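Local coordinates for protein decapping nuclease RAI1 (Candida albicans, PDB 5BUD) that hydrolyses the NAD cap from the 5' end of RNAs, using divalent metal ions, and binds and stimulates the exoribonuclease RAT1, at residues Glu40-Leu48 and Phe174-Trp184; Leu221-Trp229 and Leu274-Tyr282. All blocks are in the same frame, centred on the assembly; numbering follows the deposited sequence.

Overall arrangement
Contact 1 (Glu40-Leu48 with Phe174-Trp184) is partly buried, its centre about 19 Å from that of the chain, whereas contact 2 (Leu221-Trp229 with Leu274-Tyr282) is buried, about 9 Å from it. Their centres are about 13 Å apart, yet they join directly: Ser44 O lies 2.8 Å from Cys228 N and Tyr46 N 2.8 Å from Cys228 O, probable hydrogen bonds between 40-48 and 221-229. Both reach the active site. Glu175 of contact 1 binds one manganese; Glu224 and Asp226 of contact 2 bind two others. The nearest atoms of each contact come within about 4 Å of the bound RNA.

Contact 1: Glu40-Leu48 and Phe174-Trp184. With MN (manganese (II) ion), chain G.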
loop_
_atom_site.group_PDB
_atom_site.type_symbol
_atom_site.label_atom_id
_atom_site.label_comp_id
_atom_site.label_asym_id
_atom_site.label_seq_id
_atom_site.Cartn_x
_atom_site.Cartn_y
_atom_site.Cartn_z
ATOM N N GLU A 40 16.799 -1.416 8.780
ATOM C CA GLU A 40 16.164 -2.106 9.917
ATOM C C GLU A 40 16.144 -1.277 11.196
ATOM O O GLU A 40 15.327 -1.517 12.060
ATOM C CB GLU A 40 16.834 -3.457 10.205
ATOM C CG GLU A 40 17.136 -4.315 8.978
ATOM C CD GLU A 40 18.445 -3.941 8.283
ATOM O OE1 GLU A 40 19.017 -2.869 8.589
ATOM O OE2 GLU A 40 18.907 -4.716 7.418
ATOM N N ASN A 41 17.028 -0.285 11.301
ATOM C CA ASN A 41 16.999 0.680 12.393
ATOM C C ASN A 41 15.768 1.580 12.401
ATOM O O ASN A 41 15.441 2.228 13.412
ATOM C CB ASN A 41 18.258 1.560 12.324
ATOM C CG ASN A 41 19.538 0.749 12.434
ATOM O OD1 ASN A 41 20.536 1.040 11.760
ATOM N ND2 ASN A 41 19.509 -0.294 13.263
ATOM N N SER A 42 15.100 1.664 11.266
ATOM C CA SER A 42 13.865 2.424 11.172
ATOM C C SER A 42 12.584 1.597 11.393
ATOM O O SER A 42 11.472 2.150 11.359
ATOM C CB SER A 42 13.785 3.094 9.799
ATOM O OG SER A 42 14.787 4.059 9.691
ATOM N N LEU A 43 12.722 0.299 11.606
ATOM C CA LEU A 43 11.547 -0.563 11.919
ATOM C C LEU A 43 11.099 -0.384 13.387
ATOM O O LEU A 43 11.896 -0.583 14.312
ATOM C CB LEU A 43 11.897 -2.017 11.653
ATOM C CG LEU A 43 10.822 -3.101 11.853
ATOM C CD1 LEU A 43 9.613 -2.919 10.956
ATOM C CD2 LEU A 43 11.412 -4.465 11.643
ATOM N N SER A 44 9.845 -0.001 13.586
ATOM C CA SER A 44 9.234 -0.003 14.922
ATOM C C SER A 44 8.567 -1.352 15.270
ATOM O O SER A 44 8.338 -2.197 14.404
ATOM C CB SER A 44 8.232 1.145 15.048
ATOM O OG SER A 44 7.017 0.871 14.302
ATOM N N TYR A 45 8.233 -1.521 16.539
ATOM C CA TYR A 45 7.674 -2.753 17.071
ATOM C C TYR A 45 6.362 -2.445 17.765
ATOM O O TYR A 45 6.210 -1.391 18.382
ATOM C CB TYR A 45 8.680 -3.417 18.033
ATOM C CG TYR A 45 9.935 -3.808 17.307
ATOM C CD1 TYR A 45 10.955 -2.873 17.055
ATOM C CD2 TYR A 45 10.063 -5.080 16.770
ATOM C CE1 TYR A 45 12.083 -3.235 16.329
ATOM C CE2 TYR A 45 11.170 -5.446 16.044
ATOM C CZ TYR A 45 12.178 -4.521 15.828
ATOM O OH TYR A 45 13.241 -4.927 15.097
ATOM N N TYR A 46 5.404 -3.358 17.647
ATOM C CA TYR A 46 4.095 -3.169 18.242
ATOM C C TYR A 46 4.200 -3.312 19.759
ATOM O O TYR A 46 4.788 -4.268 20.236
ATOM C CB TYR A 46 3.088 -4.229 17.712
ATOM C CG TYR A 46 1.702 -3.966 18.196
ATOM C CD1 TYR A 46 0.970 -2.917 17.684
ATOM C CD2 TYR A 46 1.144 -4.708 19.234
ATOM C CE1 TYR A 46 -0.309 -2.633 18.151
ATOM C CE2 TYR A 46 -0.136 -4.421 19.717
ATOM C CZ TYR A 46 -0.861 -3.396 19.146
ATOM O OH TYR A 46 -2.127 -3.063 19.601
ATOM N N TYR A 47 3.645 -2.366 20.491
ATOM C CA TYR A 47 3.567 -2.453 21.953
ATOM C C TYR A 47 2.445 -1.578 22.508
ATOM O O TYR A 47 2.565 -0.344 22.562
ATOM C CB TYR A 47 4.913 -2.074 22.606
ATOM C CG TYR A 47 4.931 -2.354 24.097
ATOM C CD1 TYR A 47 4.835 -1.326 25.022
ATOM C CD2 TYR A 47 4.993 -3.658 24.570
ATOM C CE1 TYR A 47 4.848 -1.581 26.386
ATOM C CE2 TYR A 47 4.985 -3.928 25.927
ATOM C CZ TYR A 47 4.910 -2.884 26.828
ATOM O OH TYR A 47 4.888 -3.149 28.184
ATOM N N LEU A 48 1.334 -2.218 22.900
ATOM C CA LEU A 48 0.172 -1.499 23.418
ATOM C C LEU A 48 -0.614 -2.384 24.415
ATOM O O LEU A 48 -1.517 -3.123 24.016
ATOM C CB LEU A 48 -0.738 -1.065 22.268
ATOM C CG LEU A 48 -1.873 -0.138 22.665
ATOM C CD1 LEU A 48 -1.328 1.061 23.425
ATOM C CD2 LEU A 48 -2.651 0.297 21.430
ATOM N N PHE A 174 -2.267 6.833 16.268
ATOM C CA PHE A 174 -2.385 5.467 16.720
ATOM C C PHE A 174 -1.080 4.712 16.506
ATOM O O PHE A 174 -0.634 3.983 17.403
ATOM C CB PHE A 174 -3.570 4.764 16.009
ATOM C CG PHE A 174 -3.765 3.348 16.430
ATOM C CD1 PHE A 174 -4.114 3.036 17.739
ATOM C CD2 PHE A 174 -3.619 2.314 15.518
ATOM C CE1 PHE A 174 -4.294 1.712 18.134
ATOM C CE2 PHE A 174 -3.813 0.978 15.900
ATOM C CZ PHE A 174 -4.129 0.681 17.217
ATOM N N GLU A 175 -0.462 4.896 15.335
ATOM C CA GLU A 175 0.811 4.287 15.063
ATOM C C GLU A 175 1.851 4.726 16.087
ATOM O O GLU A 175 2.667 3.926 16.528
ATOM C CB GLU A 175 1.344 4.652 13.672
ATOM C CG GLU A 175 0.564 4.118 12.487
ATOM C CD GLU A 175 1.118 4.667 11.166
ATOM O OE1 GLU A 175 2.184 5.302 11.207
ATOM O OE2 GLU A 175 0.499 4.515 10.107
ATOM N N THR A 176 1.806 6.000 16.441
ATOM C CA THR A 176 2.758 6.574 17.385
ATOM C C THR A 176 2.572 5.998 18.786
ATOM O O THR A 176 3.543 5.628 19.402
ATOM C CB THR A 176 2.639 8.119 17.390
ATOM O OG1 THR A 176 2.875 8.600 16.058
ATOM C CG2 THR A 176 3.637 8.740 18.335
ATOM N N ILE A 177 1.333 5.891 19.267
ATOM C CA ILE A 177 1.096 5.411 20.641
ATOM C C ILE A 177 1.084 3.883 20.785
ATOM O O ILE A 177 1.221 3.379 21.894
ATOM C CB ILE A 177 -0.106 6.111 21.315
ATOM C CG1 ILE A 177 -1.445 5.851 20.601
ATOM C CG2 ILE A 177 0.141 7.607 21.330
ATOM C CD1 ILE A 177 -2.100 4.533 20.933
ATOM N N ALA A 178 1.052 3.162 19.660
ATOM C CA ALA A 178 1.006 1.682 19.652
ATOM C C ALA A 178 2.319 1.003 19.343
ATOM O O ALA A 178 2.401 -0.231 19.409
ATOM C CB ALA A 178 -0.072 1.195 18.687
ATOM N N THR A 179 3.370 1.777 19.039
ATOM C CA THR A 179 4.642 1.192 18.689
ATOM C C THR A 179 5.816 1.818 19.487
ATOM O O THR A 179 5.698 2.916 20.018
ATOM C CB THR A 179 4.961 1.395 17.197
ATOM O OG1 THR A 179 5.178 2.800 16.933
ATOM C CG2 THR A 179 3.834 0.830 16.297
ATOM N N ILE A 180 6.913 1.087 19.527
ATOM C CA ILE A 180 8.178 1.493 20.171
ATOM C C ILE A 180 9.343 1.300 19.180
ATOM O O ILE A 180 9.286 0.415 18.306
ATOM C CB ILE A 180 8.396 0.675 21.469
ATOM C CG1 ILE A 180 8.073 -0.812 21.235
ATOM C CG2 ILE A 180 7.518 1.241 22.570
ATOM C CD1 ILE A 180 8.479 -1.758 22.354
ATOM N N PRO A 181 10.401 2.130 19.283
ATOM C CA PRO A 181 11.436 2.115 18.243
ATOM C C PRO A 181 12.346 0.906 18.234
ATOM O O PRO A 181 13.096 0.733 17.289
ATOM C CB PRO A 181 12.248 3.394 18.514
ATOM C CG PRO A 181 11.932 3.781 19.916
ATOM C CD PRO A 181 10.509 3.323 20.141
ATOM N N LYS A 182 12.279 0.089 19.283
ATOM C CA LYS A 182 13.058 -1.109 19.424
ATOM C C LYS A 182 12.191 -2.134 20.136
ATOM O O LYS A 182 11.169 -1.782 20.705
ATOM C CB LYS A 182 14.327 -0.808 20.235
ATOM C CG LYS A 182 15.373 -0.004 19.453
ATOM C CD LYS A 182 16.105 -0.891 18.442
ATOM C CE LYS A 182 16.411 -0.183 17.127
ATOM N NZ LYS A 182 17.243 1.040 17.313
ATOM N N PRO A 183 12.582 -3.402 20.093
ATOM C CA PRO A 183 11.729 -4.403 20.721
ATOM C C PRO A 183 11.647 -4.208 22.218
ATOM O O PRO A 183 12.530 -3.551 22.821
ATOM C CB PRO A 183 12.403 -5.736 20.376
ATOM C CG PRO A 183 13.688 -5.410 19.726
ATOM C CD PRO A 183 13.707 -3.983 19.348
ATOM N N TRP A 184 10.595 -4.761 22.817
ATOM C CA TRP A 184 10.327 -4.562 24.240
ATOM C C TRP A 184 11.589 -4.692 25.116
ATOM O O TRP A 184 11.753 -3.956 26.078
ATOM C CB TRP A 184 9.267 -5.550 24.725
ATOM C CG TRP A 184 9.049 -5.455 26.195
ATOM C CD1 TRP A 184 8.365 -4.480 26.859
ATOM C CD2 TRP A 184 9.548 -6.345 27.189
ATOM N NE1 TRP A 184 8.378 -4.720 28.203
ATOM C CE2 TRP A 184 9.102 -5.862 28.438
ATOM C CE3 TRP A 184 10.313 -7.519 27.146
ATOM C CZ2 TRP A 184 9.417 -6.500 29.645
ATOM C CZ3 TRP A 184 10.620 -8.162 28.346
ATOM C CH2 TRP A 184 10.171 -7.648 29.577
HETATM MN MN MN G . 3.605 5.563 9.539
HETATM O O HOH W 1 12.729 2.583 14.697
HETATM O O HOH W 2 5.616 3.640 14.132
HETATM O O HOH W 3 5.502 5.490 10.994
HETATM O O HOH W 4 4.798 6.149 7.533
HETATM O O HOH W 5 3.941 3.225 9.122
HETATM O O HOH W 6 3.444 7.680 10.345
#
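Tyr45 and Ile180 exchange two backbone hydrogen bonds, Tyr45 N to Ile180 O and Ile180 N to Tyr45 O, both 2.8 Å long, with angles at the hydrogen of about 160°. This reciprocal pair marks an antiparallel hydrogen-bonded position; Tyr46 and Thr179 form the adjacent non-hydrogen-bonded one. A third bond follows as Tyr47 N gives its proton to Ala178 O at 2.7 Å, and here the donor is tilted 27° from the carbonyl plane. With OG1 set between the backbone N and the carbonyl carbon (chi1 67°), Thr179 reaches back into the helix, where OG1 donates to Glu175 O at 2.8 Å; OG1 also accepts from a water that hydrogen-bonds Ser44 OG. A second water lies within bonding distance of Asn41 O and Pro181 O but may not serve both at once, while Arg195 bonds Tyr47 O and Thr179 O. Pro183 CD sits over one face of the Tyr45 ring, 3.9 Å from its centroid, a CH-pi contact. Leu48 CD2 meets Ala178 CB and lies 3.9 Å from Phe174 CE1. The Tyr47 ring and the five-membered ring of Trp184 have centroids 5.2 Å apart and overlap only slightly. From the helix, Glu175 OE1 binds manganese at 2.2 Å, alongside four waters. The ladder pins strand 45-46 to the strand directly after helix 158-178, which delivers this acidic ligand to the active site of a PD-(D/E)XK-type nuclease.

Contact 2: Leu221-Trp229 and Leu274-Tyr282; sequences LAGEIDCCW and LMGVTKIIY. With MN (manganese (II) ion), chain F; MN (manganese (II) ion), chain E.
The Trp229 indole carries the Lys279 chain over one face: CE stands 3.6 Å from the centroid of the five-membered ring and only 6° off its normal, a CH-pi contact. Lys279 NZ lies farther out, 4.4 Å from the same centroid, in cation-pi position 17° off the normal. The lysine runs extended to CE, which lays CD and CE over the indole; the turn at the last torsion (chi4 57°) then places NZ. Ile281 CD1 touches Trp229 CZ3 at 3.9 Å, approaching the ring obliquely. Toward the other end the contact is aliphatic. Ile225 CD1 and Val277 CG2 meet at 3.9 Å, their side chains lying alongside and running opposite ways. The thioether of Met275, bent at its second torsion, brings CE to 3.4 Å from Gly223 N, and Leu221 CD1 packs on Leu274 CB. No hydrogen bond crosses between the segments; strand 243-250 pairs with the strands of both. Gly276, with positive phi, ends helix 255-275 in a Schellman motif before the chain enters strand 279-285. Glu224 OE1 and Asp226 OD1 bind one manganese, at 2.3 and 2.2 Å, where an RNA phosphate joins them, and Asp226 OD2 holds a second that Glu245 and Leu246 also bind. A strand whose carboxylates bind two metals is characteristic of the PD-(D/E)XK nuclease active site in the DXO/Dom3Z family.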
loop_
_atom_site.group_PDB
_atom_site.type_symbol
_atom_site.label_atom_id
_atom_site.label_comp_id
_atom_site.label_asym_id
_atom_site.label_seq_id
_atom_site.Cartn_x
_atom_site.Cartn_y
_atom_site.Cartn_z
ATOM N N LEU A 221 7.024 -5.932 -5.428
ATOM C CA LEU A 221 6.187 -4.834 -4.899
ATOM C C LEU A 221 6.928 -4.140 -3.791
ATOM O O LEU A 221 7.471 -4.812 -2.900
ATOM C CB LEU A 221 4.883 -5.358 -4.282
ATOM C CG LEU A 221 3.999 -6.234 -5.165
ATOM C CD1 LEU A 221 2.796 -6.704 -4.381
ATOM C CD2 LEU A 221 3.577 -5.511 -6.432
ATOM N N ALA A 222 6.908 -2.804 -3.815
ATOM C CA ALA A 222 7.432 -2.007 -2.714
ATOM C C ALA A 222 6.258 -1.515 -1.882
ATOM O O ALA A 222 5.298 -1.004 -2.421
ATOM C CB ALA A 222 8.254 -0.825 -3.245
ATOM N N GLY A 223 6.325 -1.688 -0.567
ATOM C CA GLY A 223 5.273 -1.219 0.294
ATOM C C GLY A 223 5.761 -0.849 1.663
ATOM O O GLY A 223 6.696 -1.438 2.204
ATOM N N GLU A 224 5.081 0.117 2.231
ATOM C CA GLU A 224 5.451 0.634 3.517
ATOM C C GLU A 224 4.863 -0.270 4.601
ATOM O O GLU A 224 3.754 -0.765 4.452
ATOM C CB GLU A 224 4.991 2.072 3.604
ATOM C CG GLU A 224 5.473 2.831 4.815
ATOM C CD GLU A 224 4.356 3.105 5.795
ATOM O OE1 GLU A 224 3.249 2.550 5.596
ATOM O OE2 GLU A 224 4.592 3.877 6.748
ATOM N N ILE A 225 5.664 -0.539 5.637
ATOM C CA ILE A 225 5.317 -1.480 6.711
ATOM C C ILE A 225 5.102 -0.694 7.993
ATOM O O ILE A 225 5.920 0.154 8.347
ATOM C CB ILE A 225 6.434 -2.532 6.891
ATOM C CG1 ILE A 225 6.580 -3.412 5.646
ATOM C CG2 ILE A 225 6.193 -3.393 8.136
ATOM C CD1 ILE A 225 5.317 -4.185 5.288
ATOM N N ASP A 226 4.003 -0.930 8.696
ATOM C CA ASP A 226 3.701 -0.139 9.897
ATOM C C ASP A 226 4.575 -0.516 11.079
ATOM O O ASP A 226 5.108 0.352 11.772
ATOM C CB ASP A 226 2.236 -0.255 10.304
ATOM C CG ASP A 226 1.320 0.555 9.399
ATOM O OD1 ASP A 226 1.852 1.480 8.766
ATOM O OD2 ASP A 226 0.091 0.323 9.390
ATOM N N CYS A 227 4.719 -1.799 11.324
ATOM C CA CYS A 227 5.560 -2.236 12.437
ATOM C C CYS A 227 5.788 -3.718 12.411
ATOM O O CYS A 227 5.273 -4.429 11.536
ATOM C CB CYS A 227 4.987 -1.784 13.801
ATOM S SG CYS A 227 3.378 -2.498 14.270
ATOM N N CYS A 228 6.607 -4.163 13.367
ATOM C CA CYS A 228 6.956 -5.541 13.554
ATOM C C CYS A 228 6.297 -6.034 14.870
ATOM O O CYS A 228 6.239 -5.319 15.863
ATOM C CB CYS A 228 8.463 -5.668 13.613
ATOM S SG CYS A 228 9.064 -7.348 13.862
ATOM N N TRP A 229 5.810 -7.259 14.867
ATOM C CA TRP A 229 4.966 -7.779 15.973
ATOM C C TRP A 229 5.729 -8.032 17.273
ATOM O O TRP A 229 5.291 -7.627 18.367
ATOM C CB TRP A 229 4.269 -9.065 15.503
ATOM C CG TRP A 229 3.541 -9.880 16.545
ATOM C CD1 TRP A 229 3.805 -11.182 16.904
ATOM C CD2 TRP A 229 2.392 -9.494 17.275
ATOM N NE1 TRP A 229 2.913 -11.606 17.855
ATOM C CE2 TRP A 229 2.021 -10.597 18.094
ATOM C CE3 TRP A 229 1.640 -8.327 17.340
ATOM C CZ2 TRP A 229 0.954 -10.542 18.975
ATOM C CZ3 TRP A 229 0.556 -8.295 18.197
ATOM C CH2 TRP A 229 0.229 -9.399 19.007
ATOM N N LEU A 274 -1.272 -8.964 -0.564
ATOM C CA LEU A 274 -0.289 -8.734 -1.638
ATOM C C LEU A 274 1.154 -8.704 -1.105
ATOM O O LEU A 274 2.076 -9.194 -1.748
ATOM C CB LEU A 274 -0.606 -7.445 -2.410
ATOM C CG LEU A 274 -1.785 -7.573 -3.389
ATOM C CD1 LEU A 274 -2.378 -6.226 -3.760
ATOM C CD2 LEU A 274 -1.331 -8.283 -4.649
ATOM N N MET A 275 1.307 -8.205 0.109
ATOM C CA MET A 275 2.602 -7.936 0.706
ATOM C C MET A 275 3.103 -9.053 1.638
ATOM O O MET A 275 4.183 -8.953 2.170
ATOM C CB MET A 275 2.458 -6.665 1.516
ATOM C CG MET A 275 3.698 -5.842 1.601
ATOM S SD MET A 275 4.301 -5.218 0.022
ATOM C CE MET A 275 5.834 -4.754 0.798
ATOM N N GLY A 276 2.299 -10.087 1.869
ATOM C CA GLY A 276 2.661 -11.099 2.835
ATOM C C GLY A 276 2.578 -10.710 4.296
ATOM O O GLY A 276 3.193 -11.354 5.152
ATOM N N VAL A 277 1.810 -9.679 4.602
ATOM C CA VAL A 277 1.618 -9.250 5.981
ATOM C C VAL A 277 0.476 -10.078 6.614
ATOM O O VAL A 277 -0.645 -10.097 6.090
ATOM C CB VAL A 277 1.296 -7.762 6.016
ATOM C CG1 VAL A 277 0.883 -7.346 7.412
ATOM C CG2 VAL A 277 2.516 -6.936 5.510
ATOM N N THR A 278 0.755 -10.723 7.746
ATOM C CA THR A 278 -0.140 -11.753 8.306
ATOM C C THR A 278 -1.011 -11.228 9.455
ATOM O O THR A 278 -1.900 -11.923 9.926
ATOM C CB THR A 278 0.647 -12.978 8.835
ATOM O OG1 THR A 278 1.473 -12.601 9.947
ATOM C CG2 THR A 278 1.474 -13.570 7.751
ATOM N N LYS A 279 -0.744 -10.001 9.908
ATOM C CA LYS A 279 -1.453 -9.444 11.063
ATOM C C LYS A 279 -1.955 -8.027 10.749
ATOM O O LYS A 279 -1.168 -7.150 10.290
ATOM C CB LYS A 279 -0.524 -9.440 12.296
ATOM C CG LYS A 279 -0.283 -10.799 12.930
ATOM C CD LYS A 279 0.539 -10.683 14.212
ATOM C CE LYS A 279 0.645 -12.009 14.955
ATOM N NZ LYS A 279 1.231 -13.028 14.076
ATOM N N ILE A 280 -3.246 -7.799 11.000
ATOM C CA ILE A 280 -3.871 -6.474 10.924
ATOM C C ILE A 280 -4.507 -6.109 12.248
ATOM O O ILE A 280 -5.346 -6.859 12.775
ATOM C CB ILE A 280 -4.971 -6.437 9.829
ATOM C CG1 ILE A 280 -4.400 -6.944 8.531
ATOM C CG2 ILE A 280 -5.549 -5.042 9.711
ATOM C CD1 ILE A 280 -5.381 -7.142 7.407
ATOM N N ILE A 281 -4.113 -4.971 12.815
ATOM C CA ILE A 281 -4.593 -4.558 14.137
ATOM C C ILE A 281 -5.424 -3.299 13.934
ATOM O O ILE A 281 -4.943 -2.305 13.384
ATOM C CB ILE A 281 -3.426 -4.317 15.114
ATOM C CG1 ILE A 281 -2.685 -5.632 15.326
ATOM C CG2 ILE A 281 -3.896 -3.732 16.430
ATOM C CD1 ILE A 281 -1.579 -5.628 16.344
ATOM N N TYR A 282 -6.666 -3.352 14.374
ATOM C CA TYR A 282 -7.557 -2.204 14.364
ATOM C C TYR A 282 -7.641 -1.555 15.730
ATOM O O TYR A 282 -7.872 -2.217 16.753
ATOM C CB TYR A 282 -8.969 -2.602 13.885
ATOM C CG TYR A 282 -9.127 -2.532 12.397
ATOM C CD1 TYR A 282 -8.674 -3.556 11.597
ATOM C CD2 TYR A 282 -9.744 -1.432 11.781
ATOM C CE1 TYR A 282 -8.827 -3.511 10.232
ATOM C CE2 TYR A 282 -9.857 -1.374 10.407
ATOM C CZ TYR A 282 -9.387 -2.426 9.651
ATOM O OH TYR A 282 -9.496 -2.436 8.296
HETATM MN MN MN F . 1.298 2.353 6.813
HETATM MN MN MN E . -1.583 1.342 8.572
HETATM O O HOH W 7 1.248 0.225 5.381
HETATM O O HOH W 8 -1.487 2.863 10.092
#